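Long-range contacts in receptor-like protein kinase ANXUR1 (PDB 6FIG), which probably acts as a cell-surface receptor kinase in plant reproduction, with an ectodomain built on malectin-like folds: residues 169-174 with 332-337; 302-307 with 343-348; 165-170 with 177-182; 276-281 with 369-374. All coordinates share one frame; numbering follows the deposited sequence. Where two conformers were deposited one is given.

Interaction 1: 169-174 with 332-337; sequences ALVGFT and YAIYVD. With FUC (alpha-L-fucopyranose), chain E.
A169 and L170 run beside Y332 and A333 as a short parallel pair, and two backbone hydrogen bonds join them. A333 N donates to A169 O at 2.8 Å; it comes from above the carbonyl plane. V171 N reaches A333 O at 2.9 Å, and the N-H points almost straight at the oxygen (177°). Two CA-H...O contacts accompany these bonds, one from Y332 to A169 and one from L170 to A333. The pair joins the hairpin of 167-170 and 177-179 to strand 327-336 of the malectin-like fold, through the first strand of the hairpin. That strand runs into a type II turn from L170 to F173.

The apolar contacts lie on both sides of the backbone. L170 CD2 packs on A333 CB at 3.9 Å. On the other face A169 CB faces CD1 of the Y332 ring. V171 CG2 stands anti to its own carbonyl carbon and meets Y332 CB at 3.8 Å, the two side chains crossing at about a right angle. V171 CB also touches I334 CD1.

At the far end D337 holds a fucose of the glycan. Fucose O3 donates to D337 OD1 (2.6 Å) and fucose O2 donates to D337 OD2 (2.8 Å).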
# COMPACT_ATOMS: atom_id res chain seq x y z
N ALA A 169 -14.23 -26.68 -9.21
CA ALA A 169 -14.64 -27.98 -9.75
C ALA A 169 -14.76 -28.98 -8.61
O ALA A 169 -13.80 -29.18 -7.88
CB ALA A 169 -13.60 -28.45 -10.76
N LEU A 170 -15.91 -29.61 -8.46
CA LEU A 170 -16.09 -30.61 -7.41
C LEU A 170 -15.30 -31.85 -7.77
O LEU A 170 -15.50 -32.43 -8.84
CB LEU A 170 -17.56 -30.94 -7.16
CG LEU A 170 -18.23 -29.99 -6.15
CD1 LEU A 170 -19.74 -29.98 -6.34
CD2 LEU A 170 -17.87 -30.36 -4.71
N VAL A 171 -14.41 -32.23 -6.87
CA VAL A 171 -13.50 -33.36 -7.03
C VAL A 171 -14.30 -34.65 -7.19
O VAL A 171 -15.32 -34.85 -6.55
CB VAL A 171 -12.55 -33.46 -5.82
CG1 VAL A 171 -11.76 -34.76 -5.84
CG2 VAL A 171 -11.61 -32.26 -5.80
N GLY A 172 -13.82 -35.52 -8.08
CA GLY A 172 -14.43 -36.83 -8.27
C GLY A 172 -15.77 -36.80 -8.99
O GLY A 172 -16.44 -37.84 -9.08
N PHE A 173 -16.18 -35.62 -9.48
CA PHE A 173 -17.36 -35.45 -10.33
C PHE A 173 -16.87 -34.66 -11.53
O PHE A 173 -15.81 -34.05 -11.46
CB PHE A 173 -18.46 -34.67 -9.60
CG PHE A 173 -18.90 -35.29 -8.29
CD1 PHE A 173 -19.54 -36.54 -8.28
CD2 PHE A 173 -18.70 -34.63 -7.09
CE1 PHE A 173 -19.95 -37.11 -7.07
CE2 PHE A 173 -19.12 -35.19 -5.88
CZ PHE A 173 -19.74 -36.43 -5.87
N THR A 174 -17.61 -34.68 -12.64
CA THR A 174 -17.26 -33.87 -13.81
C THR A 174 -18.42 -32.93 -14.15
O THR A 174 -19.60 -33.35 -14.11
CB THR A 174 -16.87 -34.72 -15.05
OG1 THR A 174 -18.04 -35.20 -15.71
CG2 THR A 174 -15.97 -35.91 -14.64
N TYR A 332 -10.41 -26.44 -6.98
CA TYR A 332 -11.14 -27.70 -6.78
C TYR A 332 -11.84 -27.66 -5.44
O TYR A 332 -11.30 -27.10 -4.49
CB TYR A 332 -10.14 -28.86 -6.77
CG TYR A 332 -9.31 -28.97 -8.02
CD1 TYR A 332 -9.79 -29.65 -9.13
CD2 TYR A 332 -8.05 -28.39 -8.09
CE1 TYR A 332 -9.02 -29.75 -10.29
CE2 TYR A 332 -7.28 -28.50 -9.24
CZ TYR A 332 -7.76 -29.18 -10.32
OH TYR A 332 -6.97 -29.24 -11.44
N ALA A 333 -13.02 -28.25 -5.36
CA ALA A 333 -13.80 -28.28 -4.13
C ALA A 333 -14.02 -29.70 -3.64
O ALA A 333 -14.24 -30.63 -4.44
CB ALA A 333 -15.14 -27.58 -4.33
N ILE A 334 -13.97 -29.88 -2.32
CA ILE A 334 -14.18 -31.18 -1.68
C ILE A 334 -14.92 -30.98 -0.36
O ILE A 334 -14.48 -30.17 0.46
CB ILE A 334 -12.82 -31.92 -1.43
CG1 ILE A 334 -13.05 -33.32 -0.83
CG2 ILE A 334 -11.81 -31.14 -0.62
CD1 ILE A 334 -12.79 -34.44 -1.78
N TYR A 335 -15.99 -31.75 -0.17
CA TYR A 335 -16.66 -31.82 1.12
C TYR A 335 -15.94 -32.83 1.99
O TYR A 335 -15.71 -33.97 1.55
CB TYR A 335 -18.14 -32.21 0.99
CG TYR A 335 -18.86 -32.23 2.32
CD1 TYR A 335 -19.05 -31.05 3.05
CD2 TYR A 335 -19.33 -33.41 2.88
CE1 TYR A 335 -19.68 -31.07 4.27
CE2 TYR A 335 -19.97 -33.43 4.10
CZ TYR A 335 -20.15 -32.24 4.79
OH TYR A 335 -20.79 -32.24 6.01
N VAL A 336 -15.56 -32.42 3.19
CA VAL A 336 -14.94 -33.32 4.15
C VAL A 336 -15.98 -33.76 5.15
O VAL A 336 -16.41 -32.96 5.98
CB VAL A 336 -13.74 -32.68 4.84
CG1 VAL A 336 -13.18 -33.62 5.92
CG2 VAL A 336 -12.72 -32.30 3.80
N ASP A 337 -16.33 -35.04 5.08
CA ASP A 337 -17.49 -35.62 5.75
C ASP A 337 -17.12 -36.02 7.16
O ASP A 337 -15.95 -36.29 7.46
CB ASP A 337 -17.98 -36.87 4.99
CG ASP A 337 -19.35 -37.35 5.44
OD1 ASP A 337 -19.43 -38.29 6.27
OD2 ASP A 337 -20.36 -36.81 4.97
C1 FUC E . -24.01 -36.70 8.37
C2 FUC E . -23.36 -37.29 7.12
C3 FUC E . -22.52 -38.51 7.49
C4 FUC E . -23.34 -39.54 8.25
C5 FUC E . -23.98 -38.86 9.46
C6 FUC E . -24.89 -39.77 10.26
O2 FUC E . -22.57 -36.28 6.53
O3 FUC E . -21.93 -39.05 6.29
O4 FUC E . -24.38 -40.10 7.44
O5 FUC E . -24.75 -37.74 8.99

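Interaction 2: 302-307 with 343-348; sequences YINNRT and EEITLQ. With NAG (2-acetamido-2-deoxy-beta-D-glucopyranose), chain D; NAG (2-acetamido-2-deoxy-beta-D-glucopyranose), chain B.
N305, T346 and Q348 grip one water between the two segments. The water accepts from N305 N, donates to Q348 OE1 at 2.8 Å and bonds to T346 OG1. O6 of an N-acetylglucosamine joins the same group, 2.6 Å from Q348 OE1 and 3.0 Å from N305 OD1. Its single proton can serve either oxygen.

N304 OD1 accepts a hydrogen bond from T346 N at 2.8 Å, with the N-H nearly in line with the side-chain carbonyl. N304 CG sits beside its own backbone N (chi1 -78°), which turns the amide toward strand 344-348. ND2 then makes a weak bond to E344 O. N304 is also held by its main chain, since N304 N donates to T346 O. The side-chain oxygen thus carries on the antiparallel ladder where strand 302-303 ends in the type I' turn from I303 to R306. Y302 and Q348 form the hydrogen-bonded pair of that ladder, with N to O distances of 2.8 Å in both directions.

On one face of the sheet I303 CG1 packs on L347 CD1 at 3.8 Å. The other face carries sugar. C5 of the first sugar lies 3.7 Å above the Y302 ring, offset toward its rim. The acetamide methyl C8 of a second N-acetylglucosamine approaches Y302 CD1 and T307 OG1. The turn, the strand and the glycan thus share one polar network. These acceptors and the flat Y302 ring together probably restrict how the innermost sugars can move.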
# COMPACT_ATOMS: atom_id res chain seq x y z
N TYR A 302 -4.78 -35.85 -7.30
CA TYR A 302 -5.81 -36.47 -6.46
C TYR A 302 -5.99 -35.65 -5.19
O TYR A 302 -5.04 -35.09 -4.66
CB TYR A 302 -5.42 -37.90 -6.10
CG TYR A 302 -5.00 -38.72 -7.28
CD1 TYR A 302 -5.95 -39.27 -8.14
CD2 TYR A 302 -3.65 -38.99 -7.53
CE1 TYR A 302 -5.56 -40.05 -9.22
CE2 TYR A 302 -3.26 -39.76 -8.60
CZ TYR A 302 -4.21 -40.29 -9.44
OH TYR A 302 -3.76 -41.07 -10.51
N ILE A 303 -7.25 -35.54 -4.74
CA ILE A 303 -7.58 -34.81 -3.52
C ILE A 303 -8.43 -35.76 -2.68
O ILE A 303 -9.47 -36.22 -3.14
CB ILE A 303 -8.33 -33.48 -3.82
CG1 ILE A 303 -7.40 -32.50 -4.54
CG2 ILE A 303 -8.84 -32.85 -2.52
CD1 ILE A 303 -8.05 -31.24 -5.10
N ASN A 304 -7.97 -36.08 -1.47
CA ASN A 304 -8.65 -37.04 -0.59
C ASN A 304 -8.95 -38.34 -1.30
O ASN A 304 -10.07 -38.85 -1.26
CB ASN A 304 -9.92 -36.43 0.05
CG ASN A 304 -9.59 -35.52 1.20
OD1 ASN A 304 -8.48 -35.04 1.27
ND2 ASN A 304 -10.56 -35.25 2.07
N ASN A 305 -7.92 -38.83 -2.00
CA ASN A 305 -7.95 -40.09 -2.76
C ASN A 305 -8.91 -40.11 -3.94
O ASN A 305 -9.10 -41.16 -4.56
CB ASN A 305 -8.21 -41.29 -1.83
CG ASN A 305 -7.20 -41.38 -0.70
OD1 ASN A 305 -6.02 -41.03 -0.87
ND2 ASN A 305 -7.65 -41.84 0.47
N ARG A 306 -9.48 -38.95 -4.30
CA ARG A 306 -10.40 -38.85 -5.41
C ARG A 306 -9.75 -38.04 -6.54
O ARG A 306 -8.79 -37.30 -6.32
CB ARG A 306 -11.67 -38.18 -4.95
CG ARG A 306 -12.40 -39.02 -3.90
CD ARG A 306 -13.41 -38.17 -3.18
NE ARG A 306 -14.56 -37.90 -4.04
CZ ARG A 306 -15.64 -37.23 -3.66
NH1 ARG A 306 -15.74 -36.72 -2.43
NH2 ARG A 306 -16.64 -37.06 -4.53
N THR A 307 -10.28 -38.21 -7.74
CA THR A 307 -9.66 -37.66 -8.95
C THR A 307 -9.98 -36.19 -9.12
O THR A 307 -11.15 -35.80 -9.19
CB THR A 307 -10.10 -38.49 -10.20
OG1 THR A 307 -9.55 -39.80 -10.12
CG2 THR A 307 -9.63 -37.84 -11.50
N GLU A 343 -10.91 -35.28 9.18
CA GLU A 343 -10.17 -34.10 9.64
C GLU A 343 -8.89 -33.79 8.84
O GLU A 343 -8.14 -32.90 9.25
CB GLU A 343 -9.79 -34.15 11.13
CG GLU A 343 -10.88 -34.58 12.09
CD GLU A 343 -10.32 -35.32 13.29
OE1 GLU A 343 -9.36 -34.81 13.92
OE2 GLU A 343 -10.81 -36.43 13.60
N GLU A 344 -8.67 -34.48 7.71
CA GLU A 344 -7.52 -34.19 6.84
C GLU A 344 -7.93 -33.97 5.39
O GLU A 344 -8.92 -34.54 4.92
CB GLU A 344 -6.48 -35.32 6.90
CG GLU A 344 -5.69 -35.37 8.20
CD GLU A 344 -5.03 -36.72 8.48
OE1 GLU A 344 -5.20 -37.68 7.70
OE2 GLU A 344 -4.33 -36.84 9.52
N ILE A 345 -7.17 -33.12 4.72
CA ILE A 345 -7.17 -33.02 3.27
C ILE A 345 -5.79 -33.49 2.82
O ILE A 345 -4.77 -33.05 3.37
CB ILE A 345 -7.46 -31.60 2.79
CG1 ILE A 345 -8.96 -31.29 2.96
CG2 ILE A 345 -7.04 -31.40 1.32
CD1 ILE A 345 -9.29 -29.83 2.80
N THR A 346 -5.77 -34.40 1.85
CA THR A 346 -4.53 -34.81 1.21
C THR A 346 -4.54 -34.36 -0.23
O THR A 346 -5.56 -34.43 -0.91
CB THR A 346 -4.30 -36.33 1.25
OG1 THR A 346 -5.39 -37.02 0.61
CG2 THR A 346 -4.16 -36.81 2.69
N LEU A 347 -3.40 -33.86 -0.69
CA LEU A 347 -3.25 -33.49 -2.10
C LEU A 347 -2.12 -34.37 -2.63
O LEU A 347 -1.07 -34.43 -2.00
CB LEU A 347 -2.89 -32.03 -2.24
CG LEU A 347 -2.53 -31.56 -3.64
CD1 LEU A 347 -3.72 -31.66 -4.58
CD2 LEU A 347 -2.02 -30.14 -3.60
N GLN A 348 -2.35 -35.06 -3.75
CA GLN A 348 -1.31 -35.96 -4.30
C GLN A 348 -1.15 -35.73 -5.77
O GLN A 348 -2.12 -35.46 -6.45
CB GLN A 348 -1.66 -37.41 -4.04
CG GLN A 348 -1.70 -37.76 -2.57
CD GLN A 348 -2.17 -39.16 -2.35
OE1 GLN A 348 -3.33 -39.48 -2.63
NE2 GLN A 348 -1.27 -40.02 -1.87
C1 NAG D . -1.13 -41.96 -5.79
C2 NAG D . -0.98 -43.45 -6.03
C3 NAG D . -2.31 -44.07 -6.46
C4 NAG D . -3.46 -43.63 -5.57
C5 NAG D . -3.49 -42.11 -5.51
C6 NAG D . -4.65 -41.50 -4.72
C7 NAG D . 1.24 -44.10 -6.88
C8 NAG D . 2.11 -44.14 -8.10
N2 NAG D . 0.02 -43.59 -7.08
O3 NAG D . -2.19 -45.49 -6.41
O4 NAG D . -4.70 -44.08 -6.14
O5 NAG D . -2.25 -41.71 -4.94
O6 NAG D . -4.50 -41.75 -3.32
O7 NAG D . 1.62 -44.52 -5.79
C1 NAG B . -5.47 -44.74 -5.14
C2 NAG B . -6.90 -44.93 -5.61
C3 NAG B . -7.69 -45.53 -4.44
C4 NAG B . -7.05 -46.82 -3.94
C5 NAG B . -5.53 -46.68 -3.73
C6 NAG B . -4.85 -48.03 -3.55
C7 NAG B . -7.59 -43.30 -7.33
C8 NAG B . -8.27 -41.98 -7.57
N2 NAG B . -7.52 -43.68 -6.05
O3 NAG B . -9.03 -45.77 -4.87
O4 NAG B . -7.68 -47.21 -2.71
O5 NAG B . -4.91 -46.01 -4.84
O6 NAG B . -4.43 -48.55 -4.83
O7 NAG B . -7.14 -43.96 -8.25
O HOH W 1 -5.24 -37.51 -2.33

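Interaction 3: 165-170 with 177-182; sequences FDTAAL and TMDAKT
This is an antiparallel beta hairpin, with strand 167-170 paired to strand 177-179. It sits on the side of strand 327-336 in the malectin-like fold, and its short strand axes make an angle of 150°. A168 and M178 form the hydrogen-bonded pair. M178 N donates to A168 O at 2.8 Å, and A168 N donates to M178 O at 2.9 Å. Both donors lie in the carbonyl planes. T167 with D179 and A169 with T177 are the non-hydrogen-bonded pairs around it. Beyond the ladder A180 N donates to D166 O at 3.0 Å. The donor N lies well above the carbonyl plane, where the strands leave regular pairing.

The side chains divide between two faces. T167 CB and T177 CB meet at 4.1 Å on one. T167 CG2 reaches toward D179 OD1 on the same side. On the face of A168, in the conformer given, M178 CG stands anti to its carbonyl carbon (chi1 -76°) and lies 3.7 Å from L170 CD2. The chain then bends twice, with SD near L170 CD1. F165 CB packs on A180 CB, while the F165 ring leads away and meets F370 edge-to-face. A168 and, beyond the strand, A180 touch I281 of strand 278-287.

D166 OD1 comes near the aliphatic K181 CB, at 4.1 Å. D179 OD1 accepts from K181 N at 3.1 Å, an Asx turn; the donor lies above the carboxylate plane.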
# COMPACT_ATOMS: atom_id res chain seq x y z
N PHE A 165 -12.56 -14.94 -6.03
CA PHE A 165 -13.16 -16.27 -5.94
C PHE A 165 -14.29 -16.38 -6.94
O PHE A 165 -15.07 -15.46 -7.13
CB PHE A 165 -13.70 -16.51 -4.53
CG PHE A 165 -12.64 -16.35 -3.47
CD1 PHE A 165 -11.66 -17.32 -3.31
CD2 PHE A 165 -12.58 -15.20 -2.71
CE1 PHE A 165 -10.66 -17.18 -2.34
CE2 PHE A 165 -11.60 -15.04 -1.74
CZ PHE A 165 -10.62 -16.02 -1.56
N ASP A 166 -14.37 -17.52 -7.60
CA ASP A 166 -15.48 -17.81 -8.51
C ASP A 166 -15.84 -19.28 -8.29
O ASP A 166 -15.90 -19.72 -7.13
CB ASP A 166 -15.09 -17.47 -9.95
CG ASP A 166 -16.29 -17.38 -10.86
OD1 ASP A 166 -17.25 -16.65 -10.51
OD2 ASP A 166 -16.27 -18.02 -11.92
N THR A 167 -16.00 -20.07 -9.34
CA THR A 167 -16.42 -21.45 -9.17
C THR A 167 -15.22 -22.37 -8.95
O THR A 167 -14.08 -22.06 -9.33
CB THR A 167 -17.26 -21.94 -10.36
OG1 THR A 167 -16.45 -21.95 -11.55
CG2 THR A 167 -18.44 -21.07 -10.58
N ALA A 168 -15.49 -23.51 -8.34
CA ALA A 168 -14.50 -24.55 -8.10
C ALA A 168 -15.08 -25.87 -8.57
O ALA A 168 -16.26 -26.13 -8.38
CB ALA A 168 -14.16 -24.63 -6.62
N ALA A 169 -14.23 -26.68 -9.21
CA ALA A 169 -14.64 -27.98 -9.75
C ALA A 169 -14.76 -28.98 -8.61
O ALA A 169 -13.80 -29.18 -7.88
CB ALA A 169 -13.60 -28.45 -10.76
N LEU A 170 -15.91 -29.61 -8.46
CA LEU A 170 -16.09 -30.61 -7.41
C LEU A 170 -15.30 -31.85 -7.77
O LEU A 170 -15.50 -32.43 -8.84
CB LEU A 170 -17.56 -30.94 -7.16
CG LEU A 170 -18.23 -29.99 -6.15
CD1 LEU A 170 -19.74 -29.98 -6.34
CD2 LEU A 170 -17.87 -30.36 -4.71
N THR A 177 -19.93 -27.92 -10.14
CA THR A 177 -19.12 -26.89 -9.48
C THR A 177 -19.77 -26.38 -8.22
O THR A 177 -20.97 -26.55 -7.99
CB THR A 177 -18.87 -25.67 -10.39
OG1 THR A 177 -20.11 -25.06 -10.74
CG2 THR A 177 -18.10 -26.09 -11.63
N MET A 178 -18.91 -25.79 -7.41
CA MET A 178 -19.30 -25.07 -6.19
C MET A 178 -19.07 -23.61 -6.49
O MET A 178 -18.02 -23.24 -7.00
CB MET A 178 -18.42 -25.43 -4.99
CG MET A 178 -18.67 -26.77 -4.31
SD MET A 178 -20.34 -27.10 -3.74
CE MET A 178 -20.50 -26.01 -2.33
N ASP A 179 -20.04 -22.76 -6.17
CA ASP A 179 -19.91 -21.31 -6.39
C ASP A 179 -19.38 -20.58 -5.16
O ASP A 179 -20.05 -20.56 -4.14
CB ASP A 179 -21.25 -20.72 -6.80
CG ASP A 179 -21.13 -19.32 -7.35
OD1 ASP A 179 -19.99 -18.80 -7.45
OD2 ASP A 179 -22.17 -18.76 -7.72
N ALA A 180 -18.19 -19.98 -5.26
CA ALA A 180 -17.60 -19.24 -4.14
C ALA A 180 -17.70 -17.73 -4.31
O ALA A 180 -17.30 -17.00 -3.39
CB ALA A 180 -16.15 -19.63 -3.95
N LYS A 181 -18.29 -17.26 -5.42
CA LYS A 181 -18.36 -15.82 -5.68
C LYS A 181 -18.97 -15.02 -4.52
O LYS A 181 -18.50 -13.92 -4.23
CB LYS A 181 -19.11 -15.53 -6.98
CG LYS A 181 -19.31 -14.07 -7.31
CD LYS A 181 -17.99 -13.36 -7.54
CE LYS A 181 -18.18 -11.89 -7.88
NZ LYS A 181 -19.04 -11.67 -9.06
N THR A 182 -20.00 -15.55 -3.87
CA THR A 182 -20.66 -14.84 -2.77
C THR A 182 -20.52 -15.61 -1.45
O THR A 182 -21.30 -15.38 -0.51
CB THR A 182 -22.14 -14.55 -3.07
OG1 THR A 182 -22.79 -15.77 -3.43
CG2 THR A 182 -22.29 -13.53 -4.22

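Interaction 4: 276-281 with 369-374; sequences KNFTYI and IFKMDT. With NAG (2-acetamido-2-deoxy-beta-D-glucopyranose), chain C.
T279, I281, F370 and M372 carry three backbone hydrogen bonds between antiparallel strands. M372 N donates to T279 O at 2.9 Å. I281 N and F370 O, and F370 N and I281 O, bond at 2.8 Å each. Y280 and K371 are the adjoining non-hydrogen-bonded pair.

One water bridges T279 N and M372 O, where a direct bond would complete the pair. It accepts from T279 N, donates to M372 O and bonds to T374 OG1. A second water lies further out and donates to N277 O. N277 ND2 is joined covalently to C1 of an N-acetylglucosamine.

The K371 chain touches two rings. Its CD sits 3.6 Å from the F278 ring centre, only 7° off the normal, as a CH-pi contact. NZ makes an off-centre cation-pi contact with the same ring at 4.6 Å. K371 CG stands anti to its backbone N (chi1 -177°), which sends the chain alongside Y280, with CE 3.5 Å from Y280 OH. That hydroxyl is hydrogen-bonded to D275 O. The ammonium also forms a salt bridge with D275 and a hydrogen bond to Q186.

M372 SD lies 3.9 Å from both T279 CG2 and I281 CD1.

Strand 278-287 pairs with 363-372 and with 327-336 and so lies between them, and strand 185-192 flanks 363-372 on its other side.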
# COMPACT_ATOMS: atom_id res chain seq x y z
N LYS A 276 -13.96 -30.90 10.07
CA LYS A 276 -14.96 -31.71 9.37
C LYS A 276 -16.26 -30.91 9.14
O LYS A 276 -16.52 -29.91 9.83
CB LYS A 276 -15.26 -32.97 10.18
CG LYS A 276 -14.10 -33.96 10.24
CD LYS A 276 -14.40 -35.23 11.04
CE LYS A 276 -14.38 -35.00 12.55
NZ LYS A 276 -14.32 -36.27 13.32
N ASN A 277 -17.03 -31.33 8.14
CA ASN A 277 -18.39 -30.82 7.86
C ASN A 277 -18.39 -29.47 7.15
O ASN A 277 -19.33 -28.68 7.31
CB ASN A 277 -19.27 -30.69 9.12
CG ASN A 277 -19.56 -32.00 9.79
OD1 ASN A 277 -18.88 -33.01 9.59
ND2 ASN A 277 -20.60 -31.98 10.60
N PHE A 278 -17.34 -29.21 6.39
CA PHE A 278 -17.28 -28.06 5.50
C PHE A 278 -16.80 -28.52 4.13
O PHE A 278 -16.06 -29.53 4.01
CB PHE A 278 -16.31 -26.99 5.99
CG PHE A 278 -16.69 -26.36 7.30
CD1 PHE A 278 -17.60 -25.31 7.33
CD2 PHE A 278 -16.14 -26.81 8.49
CE1 PHE A 278 -17.94 -24.71 8.54
CE2 PHE A 278 -16.49 -26.22 9.70
CZ PHE A 278 -17.38 -25.16 9.72
N THR A 279 -17.20 -27.78 3.11
CA THR A 279 -16.59 -27.85 1.80
C THR A 279 -15.39 -26.92 1.77
O THR A 279 -15.46 -25.76 2.22
CB THR A 279 -17.59 -27.44 0.70
OG1 THR A 279 -18.70 -28.34 0.72
CG2 THR A 279 -16.95 -27.47 -0.67
N TYR A 280 -14.28 -27.43 1.27
CA TYR A 280 -13.04 -26.69 1.09
C TYR A 280 -12.72 -26.49 -0.39
O TYR A 280 -13.03 -27.35 -1.23
CB TYR A 280 -11.85 -27.40 1.75
CG TYR A 280 -12.01 -27.44 3.25
CD1 TYR A 280 -11.40 -26.47 4.04
CD2 TYR A 280 -12.77 -28.42 3.86
CE1 TYR A 280 -11.56 -26.47 5.41
CE2 TYR A 280 -12.95 -28.42 5.24
CZ TYR A 280 -12.35 -27.42 6.01
OH TYR A 280 -12.50 -27.40 7.39
N ILE A 281 -12.10 -25.36 -0.69
CA ILE A 281 -11.58 -25.08 -2.02
C ILE A 281 -10.08 -25.17 -1.93
O ILE A 281 -9.46 -24.52 -1.08
CB ILE A 281 -12.02 -23.70 -2.54
CG1 ILE A 281 -13.52 -23.70 -2.77
CG2 ILE A 281 -11.29 -23.34 -3.85
CD1 ILE A 281 -14.08 -22.33 -3.03
N ILE A 369 -5.78 -23.12 0.60
CA ILE A 369 -6.91 -23.92 1.02
C ILE A 369 -7.88 -23.01 1.75
O ILE A 369 -7.47 -22.36 2.72
CB ILE A 369 -6.50 -25.11 1.89
CG1 ILE A 369 -5.51 -25.99 1.10
CG2 ILE A 369 -7.74 -25.88 2.33
CD1 ILE A 369 -5.00 -27.18 1.84
N PHE A 370 -9.12 -22.95 1.27
CA PHE A 370 -10.18 -22.13 1.89
C PHE A 370 -11.35 -22.98 2.37
O PHE A 370 -11.78 -23.89 1.67
CB PHE A 370 -10.72 -21.15 0.86
CG PHE A 370 -9.68 -20.25 0.29
CD1 PHE A 370 -9.24 -19.12 1.00
CD2 PHE A 370 -9.12 -20.51 -0.94
CE1 PHE A 370 -8.25 -18.31 0.46
CE2 PHE A 370 -8.14 -19.69 -1.47
CZ PHE A 370 -7.72 -18.60 -0.76
N LYS A 371 -11.85 -22.68 3.56
CA LYS A 371 -13.12 -23.24 4.05
C LYS A 371 -14.28 -22.39 3.58
O LYS A 371 -14.25 -21.19 3.78
CB LYS A 371 -13.10 -23.23 5.57
CG LYS A 371 -14.31 -23.85 6.24
CD LYS A 371 -14.34 -23.48 7.72
CE LYS A 371 -13.28 -24.20 8.51
NZ LYS A 371 -13.23 -23.65 9.88
N MET A 372 -15.30 -23.00 3.01
CA MET A 372 -16.52 -22.29 2.65
C MET A 372 -17.48 -22.30 3.83
O MET A 372 -17.56 -23.30 4.56
CB MET A 372 -17.20 -22.96 1.47
CG MET A 372 -16.34 -23.03 0.23
SD MET A 372 -17.25 -23.65 -1.19
CE MET A 372 -18.36 -22.28 -1.51
N ASP A 373 -18.24 -21.22 4.00
CA ASP A 373 -19.24 -21.19 5.05
C ASP A 373 -20.42 -22.13 4.77
O ASP A 373 -20.80 -22.36 3.62
CB ASP A 373 -19.70 -19.75 5.42
CG ASP A 373 -20.43 -19.00 4.28
OD1 ASP A 373 -20.10 -19.12 3.08
OD2 ASP A 373 -21.33 -18.17 4.64
N THR A 374 -20.95 -22.69 5.86
CA THR A 374 -22.18 -23.49 5.86
C THR A 374 -23.08 -22.90 6.95
O THR A 374 -22.63 -22.75 8.08
CB THR A 374 -21.90 -24.96 6.21
OG1 THR A 374 -21.25 -25.59 5.10
CG2 THR A 374 -23.19 -25.74 6.51
C1 NAG C . -21.07 -33.11 11.37
C2 NAG C . -21.65 -32.60 12.68
C3 NAG C . -22.18 -33.76 13.52
C4 NAG C . -23.15 -34.57 12.67
C5 NAG C . -22.54 -34.96 11.31
C6 NAG C . -23.58 -35.62 10.42
C7 NAG C . -20.57 -30.58 13.59
C8 NAG C . -19.40 -30.12 14.43
N2 NAG C . -20.63 -31.91 13.44
O3 NAG C . -22.83 -33.30 14.70
O4 NAG C . -23.65 -35.73 13.36
O5 NAG C . -22.08 -33.79 10.64
O6 NAG C . -22.98 -36.12 9.21
O7 NAG C . -21.38 -29.79 13.11
O HOH W 2 -20.98 -28.10 5.17
O HOH W 3 -18.93 -25.52 3.79

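Overall arrangement
From the N terminus, interaction 3 comes first. It closes a short hairpin, and its first strand also serves interaction 1, which links that hairpin to strand 327-336 across 157 residues. Interaction 4 starts within that span and ends beyond it, so it crosses interaction 1, as does interaction 2. Interaction 4 encloses interaction 2. In space, strand 327-336 pairs with both 167-170 and 278-287, and 278-287 pairs with 363-372. Interactions 1, 3 and 4 therefore belong to one set of neighbouring strands. Interaction 2 lies in the separate sheet of 299-303 and 344-351. It meets interaction 4 at I345 and Y280, and interaction 1 around 171-173 and 306-307.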